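Local coordinates for dihydroxyacetone kinase (Citrobacter freundii, PDB 1UN8), which phosphorylates dihydroxyacetone with ATP, giving dihydroxyacetone phosphate in the glycerol fermentation pathway, and carries a bound phospholipid in its C-terminal helical barrel, at residues 53-58 against 72-77; 138-143 against 150-155. One frame throughout, in Å; residues are numbered along the deposited sequence.

Contact 1 of 2, residues 53-58 against 72-77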
ATOM      1  N   VAL A  53       0.352 -14.904 -23.896  1.00 47.54           N
ATOM      2  CA  VAL A  53      -0.516 -15.051 -22.733  1.00 44.70           C
ATOM      3  C   VAL A  53      -1.123 -13.674 -22.441  1.00 44.02           C
ATOM      4  O   VAL A  53      -0.465 -12.811 -21.843  1.00 42.39           O
ATOM      5  CB  VAL A  53       0.277 -15.527 -21.496  1.00 44.90           C
ATOM      6  CG1 VAL A  53      -0.648 -15.722 -20.307  1.00 43.31           C
ATOM      7  CG2 VAL A  53       1.016 -16.823 -21.809  1.00 42.64           C
ATOM      8  N   ILE A  54      -2.367 -13.459 -22.843  1.00 43.16           N
ATOM      9  CA  ILE A  54      -3.043 -12.167 -22.654  1.00 41.47           C
ATOM     10  C   ILE A  54      -3.988 -12.193 -21.452  1.00 42.02           C
ATOM     11  O   ILE A  54      -4.618 -13.225 -21.165  1.00 41.93           O
ATOM     12  CB  ILE A  54      -3.863 -11.773 -23.897  1.00 41.64           C
ATOM     13  CG1 ILE A  54      -2.939 -11.278 -25.011  1.00 41.65           C
ATOM     14  CG2 ILE A  54      -4.895 -10.714 -23.539  1.00 41.32           C
ATOM     15  CD1 ILE A  54      -3.631 -11.096 -26.343  1.00 20.00           C
ATOM     16  N   SER A  55      -4.082 -11.065 -20.759  1.00 42.15           N
ATOM     17  CA  SER A  55      -4.991 -10.958 -19.634  1.00 42.04           C
ATOM     18  C   SER A  55      -5.581  -9.556 -19.583  1.00 41.96           C
ATOM     19  O   SER A  55      -5.501  -8.794 -20.554  1.00 40.93           O
ATOM     20  CB  SER A  55      -4.274 -11.266 -18.323  1.00 42.55           C
ATOM     21  OG  SER A  55      -5.205 -11.474 -17.275  1.00 41.87           O
ATOM     22  N   GLY A  56      -6.167  -9.213 -18.440  1.00 41.67           N
ATOM     23  CA  GLY A  56      -6.764  -7.899 -18.302  1.00 39.75           C
ATOM     24  C   GLY A  56      -8.089  -7.936 -17.575  1.00 39.83           C
ATOM     25  O   GLY A  56      -8.333  -8.815 -16.736  1.00 39.24           O
ATOM     26  N   GLY A  57      -8.939  -6.964 -17.891  1.00 38.35           N
ATOM     27  CA  GLY A  57     -10.229  -6.849 -17.245  1.00 38.23           C
ATOM     28  C   GLY A  57     -10.368  -5.421 -16.747  1.00 39.14           C
ATOM     29  O   GLY A  57      -9.564  -4.556 -17.111  1.00 37.05           O
ATOM     30  N   GLY A  58     -11.375  -5.165 -15.917  1.00 40.31           N
ATOM     31  CA  GLY A  58     -11.580  -3.819 -15.411  1.00 40.05           C
ATOM     32  C   GLY A  58     -10.374  -3.354 -14.631  1.00 40.05           C
ATOM     33  O   GLY A  58      -9.649  -4.179 -14.087  1.00 41.87           O
ATOM     34  N   GLY A  72       8.433 -14.230 -19.008  1.00 52.87           N
ATOM     35  CA  GLY A  72       8.085 -15.180 -17.962  1.00 51.85           C
ATOM     36  C   GLY A  72       6.639 -15.079 -17.492  1.00 52.14           C
ATOM     37  O   GLY A  72       6.175 -15.922 -16.710  1.00 50.18           O
ATOM     38  N   MET A  73       5.933 -14.042 -17.955  1.00 50.94           N
ATOM     39  CA  MET A  73       4.537 -13.827 -17.588  1.00 51.20           C
ATOM     40  C   MET A  73       3.720 -13.231 -18.726  1.00 51.41           C
ATOM     41  O   MET A  73       3.965 -13.522 -19.895  1.00 52.73           O
ATOM     42  CB  MET A  73       4.425 -12.928 -16.345  1.00 49.57           C
ATOM     43  CG  MET A  73       4.841 -13.614 -15.054  1.00 50.33           C
ATOM     44  SD  MET A  73       4.527 -12.678 -13.527  1.00 51.63           S
ATOM     45  CE  MET A  73       2.927 -13.339 -13.061  1.00 50.01           C
ATOM     46  N   LEU A  74       2.752 -12.391 -18.375  1.00 50.48           N
ATOM     47  CA  LEU A  74       1.865 -11.781 -19.353  1.00 50.51           C
ATOM     48  C   LEU A  74       2.536 -11.151 -20.560  1.00 49.86           C
ATOM     49  O   LEU A  74       3.573 -10.506 -20.438  1.00 49.57           O
ATOM     50  CB  LEU A  74       0.979 -10.751 -18.652  1.00 51.51           C
ATOM     51  CG  LEU A  74      -0.456 -11.195 -18.341  1.00 52.26           C
ATOM     52  CD1 LEU A  74      -0.496 -12.661 -17.934  1.00 51.42           C
ATOM     53  CD2 LEU A  74      -1.022 -10.299 -17.246  1.00 52.32           C
ATOM     54  N   THR A  75       1.927 -11.352 -21.729  1.00 49.67           N
ATOM     55  CA  THR A  75       2.431 -10.800 -22.984  1.00 48.95           C
ATOM     56  C   THR A  75       1.811  -9.430 -23.174  1.00 48.59           C
ATOM     57  O   THR A  75       2.446  -8.508 -23.668  1.00 51.18           O
ATOM     58  CB  THR A  75       2.051 -11.689 -24.187  1.00 49.13           C
ATOM     59  OG1 THR A  75       2.747 -12.938 -24.094  1.00 49.20           O
ATOM     60  CG2 THR A  75       2.409 -11.008 -25.497  1.00 47.60           C
ATOM     61  N   ALA A  76       0.554  -9.303 -22.767  1.00 47.89           N
ATOM     62  CA  ALA A  76      -0.165  -8.046 -22.876  1.00 45.55           C
ATOM     63  C   ALA A  76      -1.313  -8.060 -21.881  1.00 44.52           C
ATOM     64  O   ALA A  76      -1.681  -9.112 -21.365  1.00 44.08           O
ATOM     65  CB  ALA A  76      -0.699  -7.876 -24.295  1.00 46.29           C
ATOM     66  N   ALA A  77      -1.875  -6.885 -21.611  1.00 44.71           N
ATOM     67  CA  ALA A  77      -3.000  -6.764 -20.683  1.00 44.13           C
ATOM     68  C   ALA A  77      -4.001  -5.795 -21.291  1.00 44.02           C
ATOM     69  O   ALA A  77      -3.625  -4.730 -21.785  1.00 44.89           O
ATOM     70  CB  ALA A  77      -2.518  -6.253 -19.304  1.00 43.16           C
TER

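Contact 2 of 2, residues 138-143 against 150-155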
ATOM      1  N   GLY A 138     -11.384 -18.984 -11.258  1.00 39.34           N
ATOM      2  CA  GLY A 138     -12.328 -18.739 -10.182  1.00 38.69           C
ATOM      3  C   GLY A 138     -11.760 -19.333  -8.911  1.00 38.46           C
ATOM      4  O   GLY A 138     -12.197 -20.380  -8.451  1.00 37.46           O
ATOM      5  N   ASP A 139     -10.778 -18.649  -8.337  1.00 38.14           N
ATOM      6  CA  ASP A 139     -10.109 -19.131  -7.139  1.00 39.37           C
ATOM      7  C   ASP A 139     -10.735 -18.810  -5.778  1.00 38.55           C
ATOM      8  O   ASP A 139     -10.357 -19.406  -4.774  1.00 38.71           O
ATOM      9  CB  ASP A 139      -8.644 -18.662  -7.161  1.00 39.29           C
ATOM     10  CG  ASP A 139      -8.508 -17.145  -7.175  1.00 41.66           C
ATOM     11  OD1 ASP A 139      -9.113 -16.483  -8.043  1.00 41.06           O
ATOM     12  OD2 ASP A 139      -7.783 -16.609  -6.312  1.00 42.53           O
ATOM     13  N   ASP A 140     -11.687 -17.884  -5.734  1.00 38.78           N
ATOM     14  CA  ASP A 140     -12.327 -17.521  -4.471  1.00 40.37           C
ATOM     15  C   ASP A 140     -13.096 -18.697  -3.856  1.00 40.85           C
ATOM     16  O   ASP A 140     -13.815 -19.405  -4.557  1.00 41.71           O
ATOM     17  CB  ASP A 140     -13.262 -16.328  -4.702  1.00 40.89           C
ATOM     18  CG  ASP A 140     -13.957 -15.857  -3.433  1.00 41.36           C
ATOM     19  OD1 ASP A 140     -13.405 -16.054  -2.332  1.00 40.54           O
ATOM     20  OD2 ASP A 140     -15.057 -15.272  -3.546  1.00 42.42           O
ATOM     21  N   ILE A 141     -12.927 -18.913  -2.552  1.00 39.52           N
ATOM     22  CA  ILE A 141     -13.626 -20.000  -1.867  1.00 40.15           C
ATOM     23  C   ILE A 141     -14.621 -19.484  -0.832  1.00 41.10           C
ATOM     24  O   ILE A 141     -15.210 -20.268  -0.080  1.00 42.00           O
ATOM     25  CB  ILE A 141     -12.646 -20.943  -1.128  1.00 39.27           C
ATOM     26  CG1 ILE A 141     -12.039 -20.220   0.085  1.00 40.74           C
ATOM     27  CG2 ILE A 141     -11.580 -21.453  -2.091  1.00 38.79           C
ATOM     28  CD1 ILE A 141     -10.910 -20.996   0.747  1.00 40.30           C
ATOM     29  N   SER A 142     -14.806 -18.172  -0.784  1.00 41.45           N
ATOM     30  CA  SER A 142     -15.714 -17.577   0.182  1.00 43.61           C
ATOM     31  C   SER A 142     -17.188 -17.957   0.038  1.00 45.69           C
ATOM     32  O   SER A 142     -17.925 -17.964   1.021  1.00 46.03           O
ATOM     33  CB  SER A 142     -15.600 -16.055   0.138  1.00 43.05           C
ATOM     34  OG  SER A 142     -16.138 -15.540  -1.063  1.00 43.32           O
ATOM     35  N   LEU A 143     -17.613 -18.272  -1.181  1.00 48.06           N
ATOM     36  CA  LEU A 143     -19.011 -18.602  -1.453  1.00 49.78           C
ATOM     37  C   LEU A 143     -19.219 -20.015  -1.992  1.00 52.63           C
ATOM     38  O   LEU A 143     -19.406 -20.213  -3.189  1.00 54.73           O
ATOM     39  CB  LEU A 143     -19.573 -17.580  -2.440  1.00 46.15           C
ATOM     40  CG  LEU A 143     -19.437 -16.148  -1.913  1.00 47.17           C
ATOM     41  CD1 LEU A 143     -19.711 -15.120  -3.011  1.00 43.31           C
ATOM     42  CD2 LEU A 143     -20.395 -15.975  -0.743  1.00 47.02           C
ATOM     43  N   ARG A 150     -15.646 -16.329  -7.878  1.00 42.69           N
ATOM     44  CA  ARG A 150     -15.026 -15.130  -8.395  1.00 41.39           C
ATOM     45  C   ARG A 150     -13.534 -15.352  -8.535  1.00 40.05           C
ATOM     46  O   ARG A 150     -12.945 -16.141  -7.802  1.00 38.51           O
ATOM     47  CB  ARG A 150     -15.264 -13.959  -7.448  1.00 40.95           C
ATOM     48  CG  ARG A 150     -16.702 -13.560  -7.294  1.00 39.85           C
ATOM     49  CD  ARG A 150     -16.895 -12.801  -5.995  1.00 40.99           C
ATOM     50  NE  ARG A 150     -18.271 -12.358  -5.819  1.00 41.79           N
ATOM     51  CZ  ARG A 150     -18.739 -11.811  -4.706  1.00 43.75           C
ATOM     52  NH1 ARG A 150     -17.937 -11.641  -3.658  1.00 43.99           N
ATOM     53  NH2 ARG A 150     -20.008 -11.433  -4.639  1.00 43.41           N
ATOM     54  N   GLY A 151     -12.936 -14.652  -9.493  1.00 40.19           N
ATOM     55  CA  GLY A 151     -11.506 -14.742  -9.699  1.00 39.00           C
ATOM     56  C   GLY A 151     -10.859 -13.545  -9.021  1.00 39.62           C
ATOM     57  O   GLY A 151     -11.204 -12.397  -9.308  1.00 37.16           O
ATOM     58  N   ILE A 152      -9.925 -13.820  -8.113  1.00 39.66           N
ATOM     59  CA  ILE A 152      -9.229 -12.770  -7.390  1.00 38.29           C
ATOM     60  C   ILE A 152      -7.697 -12.938  -7.425  1.00 38.69           C
ATOM     61  O   ILE A 152      -7.154 -13.443  -8.391  1.00 40.96           O
ATOM     62  CB  ILE A 152      -9.760 -12.705  -5.930  1.00 38.96           C
ATOM     63  CG1 ILE A 152      -9.488 -14.042  -5.218  1.00 38.16           C
ATOM     64  CG2 ILE A 152     -11.279 -12.372  -5.946  1.00 36.15           C
ATOM     65  CD1 ILE A 152     -10.593 -14.479  -4.295  1.00 36.83           C
ATOM     66  N   ALA A 153      -7.014 -12.543  -6.360  1.00 37.46           N
ATOM     67  CA  ALA A 153      -5.557 -12.589  -6.298  1.00 39.86           C
ATOM     68  C   ALA A 153      -4.840 -13.794  -6.911  1.00 40.60           C
ATOM     69  O   ALA A 153      -3.855 -13.631  -7.628  1.00 40.56           O
ATOM     70  CB  ALA A 153      -5.098 -12.400  -4.860  1.00 39.23           C
ATOM     71  N   GLY A 154      -5.332 -14.995  -6.630  1.00 40.97           N
ATOM     72  CA  GLY A 154      -4.699 -16.192  -7.151  1.00 40.32           C
ATOM     73  C   GLY A 154      -4.464 -16.171  -8.651  1.00 39.98           C
ATOM     74  O   GLY A 154      -3.571 -16.842  -9.159  1.00 40.15           O
ATOM     75  N   THR A 155      -5.271 -15.400  -9.364  1.00 38.98           N
ATOM     76  CA  THR A 155      -5.142 -15.319 -10.804  1.00 39.30           C
ATOM     77  C   THR A 155      -3.693 -15.116 -11.245  1.00 40.62           C
ATOM     78  O   THR A 155      -3.239 -15.753 -12.184  1.00 42.67           O
ATOM     79  CB  THR A 155      -5.990 -14.157 -11.384  1.00 38.59           C
ATOM     80  OG1 THR A 155      -7.381 -14.367 -11.085  1.00 36.87           O
ATOM     81  CG2 THR A 155      -5.794 -14.063 -12.896  1.00 34.07           C
TER
HETATM   82  O   HOH W   1     -17.021 -16.590  -5.222  1.00 40.33           O
HETATM   83  O   HOH W   2     -15.337 -12.422  -3.050  1.00 45.11           O

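Contact 1 of 2, residues 53-58 against 72-77
Leu74 lays its two methyl branches across residues 53-58, one toward Val53 and one toward Ser55. CD1 meets CG1 of Val53 at 3.9 Å, the two side chains crossing at about a right angle, while CD2 lies 3.6 Å from CB of Ser55. A forked leucine suits the place because it can reach both. Val53 offers CG1 to it by setting that methyl anti to the backbone N (chi1 -178°). His159 of helix 155-167 also touches Leu74 and Ser55, and Ala166 of the same helix touches Val53.

Thr75 grips the main chain of Val53 at both of its polar atoms. Its N-H reaches Val53 O at 2.8 Å and almost straight, at 176°, and its OG1 accepts from Val53 N at 3.1 Å. With OG1 turned beside its own backbone N (chi1 -67°), the hydroxyl stands in for a main-chain acceptor just before strand 76-80 begins, which is why threonine suits the place. From here the chains run as parallel neighbours in the mixed sheet of the DhaK domain. Ser55 N donates to Ala76 O at 3.2 Å, and Ser55 pairs with Ala77 as a parallel bridge in which CA of Ala77 comes 3.2 Å from Ser55 O.

On the sheet face of Ile54 and Ala76, Ile54 CG1 rests 4.1 Å from Ala76 CB; the small methyl of Ala76 leaves the longer isoleucine room to extend to Ala94, Ile95 and Val98 of helix 88-98. Ser55 OG, on the other face, is hydrogen-bonded to Ile107 O of strand 104-109. Beyond it, Gly56 and Gly57 have positive phi angles at which a CB would press on the preceding carbonyl O, and lead to Gly58 of the substrate-binding site.

Contact 2 of 2, residues 138-143 against 150-155
Asp140 carries its side chain from the backbone toward Arg150 and Ile152. CB lies 3.1 Å from Arg150 O and 3.3 Å from CD1 of Ile152, so the aliphatic root of the acid packs on a methyl group. CG stands anti to the backbone N (chi1 -179°), which brings the carboxylate alongside the Arg150 side chain, pointing the same way. OD1 is met from above the carboxylate plane by Ser142 N. Asp140 OD2 accepts from Ser142 OG at 2.7 Å on its syn side, and also from two waters. The first water ties it to the main-chain N of Arg150; the second, bound to Arg150 NH1, alone links carboxylate and guanidinium, whose planes are only 20° apart, while NH1 also binds Pro223 O. Leu143 CD1 sits 3.8 Å above the centre of the guanidinium, a flat surface that a methyl can cover without competing for its N-H groups.

The bond from Ser142 N to OD1 makes an Asx turn, a common role for aspartate in loops. Here it shapes the connection between strand 132-137 and helix 155-167 of the DhaK domain, which folds back so that Asp140 N donates to Arg150 O at 3.0 Å.

Asp139 works at the other end. Its OD1 accepts from Ile152 N at 2.8 Å, on the syn side of the carboxylate, and OD2 takes a weak bond from Gly154 N besides one from Ser188 OG. Gly154 suits a spot where a CB would collide with OD2. In the type I turn from Ile152 to Thr155, Ile152 O receives both the N and, at 2.9 Å, the OG1 of Thr155, whose side chain comes within about 3 Å, nearest atoms, of that of substrate-binding Lys109.

Overall arrangement
Contact 1 closes before contact 2 opens along the chain, and both belong to the DhaK domain. Their centres lie 18 Å apart and their nearest atoms about 5 Å, without touching. Contact 1 joins strands 52-59 and 76-80 inside one mixed sheet, whereas contact 2 is a loop that leaves the outermost strand of that sheet, 132-137, and meets strand 186-192 of the second sheet. Helix 155-167, which starts at the end of contact 2, runs back over contact 1. Each approaches the substrate site: Gly58 belongs to it, Ser55 and Thr155 both lie near Lys109, and Arg150 is about 7 Å, side chain to side chain, from the active-site His220.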